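PDB 2J3X: C2 toxin component I from Clostridium botulinum, which is the enzymatic component of a binary toxin, an ADP-ribosyltransferase that probably modifies actin inside the target cell. Local coordinates for residues A[171-175]-A[186-191]; A[304-308]-A[332-336]. The protein carries 2 engineered substitutions. One frame throughout, in Å; residues are numbered along the deposited sequence. Where two conformers were deposited one is given.

Contact 1. Residues A[171-175]-A[186-191]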
loop_
_atom_site.group_PDB
_atom_site.type_symbol
_atom_site.label_atom_id
_atom_site.label_comp_id
_atom_site.label_asym_id
_atom_site.label_seq_id
_atom_site.Cartn_x
_atom_site.Cartn_y
_atom_site.Cartn_z
ATOM N N THR A 171 -6.034 -14.157 -18.050
ATOM C CA THR A 171 -5.011 -14.959 -17.362
ATOM C C THR A 171 -4.865 -14.611 -15.874
ATOM O O THR A 171 -4.218 -15.367 -15.142
ATOM C CB THR A 171 -3.586 -14.974 -18.026
ATOM O OG1 THR A 171 -2.901 -13.777 -17.703
ATOM C CG2 THR A 171 -3.631 -15.149 -19.560
ATOM N N PHE A 172 -5.429 -13.482 -15.422
ATOM C CA PHE A 172 -5.317 -13.153 -13.985
ATOM C C PHE A 172 -6.082 -14.139 -13.120
ATOM O O PHE A 172 -7.110 -14.637 -13.512
ATOM C CB PHE A 172 -5.864 -11.764 -13.727
ATOM C CG PHE A 172 -4.886 -10.673 -13.911
ATOM C CD1 PHE A 172 -3.943 -10.717 -14.947
ATOM C CD2 PHE A 172 -4.962 -9.543 -13.109
ATOM C CE1 PHE A 172 -3.070 -9.643 -15.157
ATOM C CE2 PHE A 172 -4.098 -8.467 -13.333
ATOM C CZ PHE A 172 -3.159 -8.538 -14.339
ATOM N N ASP A 173 -5.557 -14.446 -11.922
ATOM C CA ASP A 173 -6.198 -15.378 -11.001
ATOM C C ASP A 173 -7.467 -14.755 -10.509
ATOM O O ASP A 173 -7.548 -13.521 -10.337
ATOM C CB ASP A 173 -5.319 -15.605 -9.756
ATOM C CG ASP A 173 -3.959 -16.190 -10.089
ATOM O OD1 ASP A 173 -3.796 -16.883 -11.109
ATOM O OD2 ASP A 173 -3.010 -15.919 -9.329
ATOM N N TYR A 174 -8.469 -15.588 -10.258
ATOM C CA TYR A 174 -9.753 -15.109 -9.770
ATOM C C TYR A 174 -10.590 -16.165 -9.127
ATOM O O TYR A 174 -10.466 -17.356 -9.441
ATOM C CB TYR A 174 -10.593 -14.422 -10.865
ATOM C CG TYR A 174 -11.300 -15.417 -11.783
ATOM C CD1 TYR A 174 -10.563 -16.156 -12.700
ATOM C CD2 TYR A 174 -12.705 -15.572 -11.752
ATOM C CE1 TYR A 174 -11.193 -17.093 -13.570
ATOM C CE2 TYR A 174 -13.367 -16.489 -12.616
ATOM C CZ TYR A 174 -12.592 -17.240 -13.507
ATOM O OH TYR A 174 -13.203 -18.113 -14.379
ATOM N N GLY A 175 -11.472 -15.697 -8.251
ATOM C CA GLY A 175 -12.520 -16.461 -7.663
ATOM C C GLY A 175 -13.797 -15.727 -7.945
ATOM O O GLY A 175 -13.774 -14.603 -8.487
ATOM N N LEU A 186 -13.164 -12.187 -7.109
ATOM C CA LEU A 186 -12.226 -11.930 -6.035
ATOM C C LEU A 186 -10.861 -12.051 -6.686
ATOM O O LEU A 186 -10.586 -13.055 -7.362
ATOM C CB LEU A 186 -12.400 -13.009 -4.940
ATOM C CG LEU A 186 -11.538 -12.675 -3.703
ATOM C CD1 LEU A 186 -12.003 -11.390 -3.042
ATOM C CD2 LEU A 186 -11.607 -13.844 -2.737
ATOM N N LEU A 187 -9.990 -11.062 -6.491
ATOM C CA LEU A 187 -8.649 -11.126 -7.090
ATOM C C LEU A 187 -7.594 -11.047 -5.967
ATOM O O LEU A 187 -7.942 -10.722 -4.828
ATOM C CB LEU A 187 -8.415 -9.994 -8.111
ATOM C CG LEU A 187 -9.555 -9.704 -9.080
ATOM C CD1 LEU A 187 -9.141 -8.460 -9.885
ATOM C CD2 LEU A 187 -9.768 -10.878 -10.014
ATOM N N ASN A 188 -6.346 -11.375 -6.306
ATOM C CA ASN A 188 -5.243 -11.453 -5.355
ATOM C C ASN A 188 -5.066 -10.142 -4.590
ATOM O O ASN A 188 -5.458 -9.033 -5.041
ATOM C CB ASN A 188 -3.949 -11.715 -6.143
ATOM C CG ASN A 188 -3.844 -13.150 -6.613
ATOM O OD1 ASN A 188 -4.475 -14.025 -6.028
ATOM N ND2 ASN A 188 -2.968 -13.406 -7.567
ATOM N N GLN A 189 -4.394 -10.258 -3.449
ATOM C CA GLN A 189 -4.000 -9.105 -2.683
ATOM C C GLN A 189 -2.974 -8.277 -3.474
ATOM O O GLN A 189 -2.207 -8.806 -4.310
ATOM C CB GLN A 189 -3.230 -9.600 -1.450
ATOM C CG GLN A 189 -4.073 -10.389 -0.442
ATOM C CD GLN A 189 -3.346 -10.483 0.896
ATOM O OE1 GLN A 189 -3.115 -11.578 1.373
ATOM N NE2 GLN A 189 -2.983 -9.318 1.509
ATOM N N GLY A 190 -2.931 -6.973 -3.172
ATOM C CA GLY A 190 -1.800 -6.158 -3.584
ATOM C C GLY A 190 -1.850 -5.523 -4.972
ATOM O O GLY A 190 -0.823 -5.074 -5.486
ATOM N N PHE A 191 -3.032 -5.481 -5.583
ATOM C CA PHE A 191 -3.158 -4.711 -6.810
ATOM C C PHE A 191 -3.347 -3.267 -6.459
ATOM O O PHE A 191 -3.905 -2.955 -5.391
ATOM C CB PHE A 191 -4.392 -5.148 -7.624
ATOM C CG PHE A 191 -4.184 -6.433 -8.386
ATOM C CD1 PHE A 191 -3.281 -6.471 -9.433
ATOM C CD2 PHE A 191 -4.897 -7.587 -8.046
ATOM C CE1 PHE A 191 -3.046 -7.658 -10.140
ATOM C CE2 PHE A 191 -4.676 -8.804 -8.747
ATOM C CZ PHE A 191 -3.757 -8.804 -9.800
HETATM O O HOH W 1 -5.702 -11.977 -9.126
#
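Phe172 meets Phe191 just beyond the beta hairpin of strands 175-178 and 183-187, at the border of the eight-stranded mixed sheet in the first of the two ADP-ribosyltransferase exoenzyme regions. The two rings lie nearly parallel, their planes 10° apart, but are offset so far that only their rims meet; CE2 of Phe172 reaches CE1 of Phe191 at 3.5 Å. Flat apolar groups suit this place, since both rings also touch Leu215 of strand 206-216.

Asp173 offers both backbone and side chain. Its OD2 accepts a hydrogen bond of 3.1 Å from ND2 of Asn188, moderately bent at 149° and arriving on the anti side and somewhat out of the carboxylate plane. With the carboxylate and amide planes 72° apart, the two short polar groups cross instead of lying flat together. Water 1 makes a second bridge, donating to the Asp173 carbonyl O and accepting from the Asn188 backbone N, while lying at the edge of the Phe191 ring.

Tyr174 rests its CB against CD2 of Leu187, 3.7 Å away, as the ring leads away from 186-191 and its OH bonds to Glu25. Its CA also makes a CA-H...O contact with Leu186 O.

Gly175, in strand 175-178, forms an antiparallel, hydrogen-bonded pair with Leu186. Having no side chain, it sets no bulk beside Leu186, whose side chain leads away from 171-175 and touches Ile85 of helix 77-90. Gly175 N gives a 2.9 Å bond to Leu186 O in the carbonyl plane; the return bond, Leu186 N to Gly175 O, is 2.8 Å long, with its donor well above the carbonyl plane.

Contact 2. Residues A[304-308]-A[332-336]; sequences IPFDL and FIDKW
With CG of Phe306 anti to its carbonyl carbon (chi1 -57°) and CG of Phe332 anti to its backbone N (chi1 -179°), the two rings are brought together beside the indole of Trp336, forming an aromatic cluster. Phe306 takes part in two T-shaped (edge-to-face) pairs. Phe332 directs its edge at one face of Phe306, CZ lying 3.8 Å from Phe306 CE1, while Phe306 directs its own edge at the indole, with CD1 over the centre of the Trp336 ring system and 3.7 Å from its CE2. Large flat side chains suit this place because each can offer both a face and an edge. Leu308 adds an aliphatic methyl, CD1, 4.1 Å from Phe332 CD1.

Polar atoms at the margin are joined through water 2, which donates to Phe306 O and accepts from Trp336 NE1 and from NZ of the fully extended Lys335.

The contact thus fastens the 3-10 turn after strand 295-301 to the last turns of helix 326-336. Beneath it, Phe332 and Trp336 touch Ile403 of strand 397-411, Phe306 and Phe332 reach Ile421 and Val419, respectively, of strand 414-426, and both phenylalanines meet Phe363 of strand 363-369.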
loop_
_atom_site.group_PDB
_atom_site.type_symbol
_atom_site.label_atom_id
_atom_site.label_comp_id
_atom_site.label_asym_id
_atom_site.label_seq_id
_atom_site.Cartn_x
_atom_site.Cartn_y
_atom_site.Cartn_z
ATOM N N ILE A 304 7.311 11.635 16.782
ATOM C CA ILE A 304 8.111 12.860 16.795
ATOM C C ILE A 304 8.095 13.648 15.453
ATOM O O ILE A 304 7.885 14.866 15.448
ATOM C CB ILE A 304 9.570 12.607 17.285
ATOM C CG1 ILE A 304 9.557 12.039 18.706
ATOM C CG2 ILE A 304 10.397 13.922 17.165
ATOM C CD1 ILE A 304 8.861 12.927 19.655
ATOM N N PRO A 305 8.235 12.943 14.298
ATOM C CA PRO A 305 8.157 13.649 13.015
ATOM C C PRO A 305 6.843 14.377 12.775
ATOM O O PRO A 305 6.800 15.279 11.912
ATOM C CB PRO A 305 8.349 12.509 11.966
ATOM C CG PRO A 305 9.187 11.476 12.709
ATOM C CD PRO A 305 8.501 11.504 14.113
ATOM N N PHE A 306 5.771 14.025 13.506
ATOM C CA PHE A 306 4.465 14.660 13.277
ATOM C C PHE A 306 4.152 15.721 14.357
ATOM O O PHE A 306 3.020 16.120 14.528
ATOM C CB PHE A 306 3.424 13.568 13.322
ATOM C CG PHE A 306 3.701 12.489 12.311
ATOM C CD1 PHE A 306 3.477 12.750 10.954
ATOM C CD2 PHE A 306 4.349 11.311 12.694
ATOM C CE1 PHE A 306 3.803 11.766 9.999
ATOM C CE2 PHE A 306 4.671 10.318 11.743
ATOM C CZ PHE A 306 4.418 10.565 10.414
ATOM N N ASP A 307 5.154 16.039 15.163
ATOM C CA ASP A 307 4.931 16.931 16.321
ATOM C C ASP A 307 3.968 16.308 17.306
ATOM O O ASP A 307 3.083 17.004 17.893
ATOM C CB ASP A 307 4.406 18.296 15.857
ATOM C CG ASP A 307 5.457 19.109 15.135
ATOM O OD1 ASP A 307 6.624 18.676 15.056
ATOM O OD2 ASP A 307 5.133 20.227 14.651
ATOM N N LEU A 308 4.076 14.997 17.469
ATOM C CA LEU A 308 3.270 14.297 18.442
ATOM C C LEU A 308 4.194 13.703 19.510
ATOM O O LEU A 308 5.379 13.548 19.264
ATOM C CB LEU A 308 2.416 13.178 17.794
ATOM C CG LEU A 308 1.320 13.689 16.824
ATOM C CD1 LEU A 308 0.747 12.530 16.023
ATOM C CD2 LEU A 308 0.171 14.362 17.562
ATOM N N PHE A 332 -5.830 12.424 12.424
ATOM C CA PHE A 332 -4.489 12.298 11.858
ATOM C C PHE A 332 -4.531 12.199 10.320
ATOM O O PHE A 332 -3.730 12.837 9.648
ATOM C CB PHE A 332 -3.760 11.057 12.448
ATOM C CG PHE A 332 -2.364 10.896 11.928
ATOM C CD1 PHE A 332 -1.304 11.591 12.546
ATOM C CD2 PHE A 332 -2.090 10.034 10.838
ATOM C CE1 PHE A 332 -0.001 11.474 12.079
ATOM C CE2 PHE A 332 -0.755 9.896 10.356
ATOM C CZ PHE A 332 0.283 10.644 10.938
ATOM N N ILE A 333 -5.452 11.384 9.808
ATOM C CA ILE A 333 -5.574 11.190 8.353
ATOM C C ILE A 333 -5.962 12.513 7.708
ATOM O O ILE A 333 -5.354 12.920 6.686
ATOM C CB ILE A 333 -6.583 10.086 8.045
ATOM C CG1 ILE A 333 -6.006 8.741 8.514
ATOM C CG2 ILE A 333 -6.963 10.065 6.512
ATOM C CD1 ILE A 333 -7.052 7.609 8.739
ATOM N N ASP A 334 -6.913 13.223 8.323
ATOM C CA ASP A 334 -7.394 14.484 7.714
ATOM C C ASP A 334 -6.310 15.557 7.696
ATOM O O ASP A 334 -6.146 16.324 6.714
ATOM C CB ASP A 334 -8.646 14.982 8.426
ATOM C CG ASP A 334 -9.877 14.154 8.071
ATOM O OD1 ASP A 334 -9.770 13.162 7.307
ATOM O OD2 ASP A 334 -10.942 14.499 8.581
ATOM N N LYS A 335 -5.548 15.620 8.784
ATOM C CA LYS A 335 -4.475 16.601 8.860
ATOM C C LYS A 335 -3.319 16.298 7.913
ATOM O O LYS A 335 -2.776 17.198 7.238
ATOM C CB LYS A 335 -3.943 16.707 10.296
ATOM C CG LYS A 335 -2.753 17.640 10.389
ATOM C CD LYS A 335 -2.336 17.834 11.804
ATOM C CE LYS A 335 -1.066 18.661 11.794
ATOM N NZ LYS A 335 -0.537 18.899 13.205
ATOM N N TRP A 336 -2.914 15.036 7.857
ATOM C CA TRP A 336 -1.594 14.727 7.248
ATOM C C TRP A 336 -1.667 14.307 5.807
ATOM O O TRP A 336 -0.657 14.322 5.106
ATOM C CB TRP A 336 -0.824 13.678 8.084
ATOM C CG TRP A 336 -0.273 14.341 9.359
ATOM C CD1 TRP A 336 -0.874 14.412 10.593
ATOM C CD2 TRP A 336 0.927 15.091 9.450
ATOM N NE1 TRP A 336 -0.095 15.182 11.454
ATOM C CE2 TRP A 336 1.028 15.573 10.785
ATOM C CE3 TRP A 336 1.963 15.364 8.548
ATOM C CZ2 TRP A 336 2.095 16.340 11.204
ATOM C CZ3 TRP A 336 3.038 16.118 8.973
ATOM C CH2 TRP A 336 3.074 16.627 10.290
HETATM O O HOH W 2 0.021 16.185 14.145
HETATM O O HOH W 3 2.189 20.136 13.661
#

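Overall arrangement
From the N terminus the chain first passes through several helices and the strands up to 162-168; contact 1 then closes a loop of ten intervening residues, with strand 183-187 returning beside strand 175-178 at one border of the eight-stranded sheet. Contact 2 comes later, in the second exoenzyme region, and closes a longer loop of 23 intervening residues, holding helix 326-336 and the 304-308 turn over the five-stranded sheet. The two loops follow in series and neither nest nor cross. Their centres lie 34 Å apart, on opposite sides of the chain's centre, and their nearest atoms are about 18 Å apart, so the two do not touch, each lying within its own exoenzyme region.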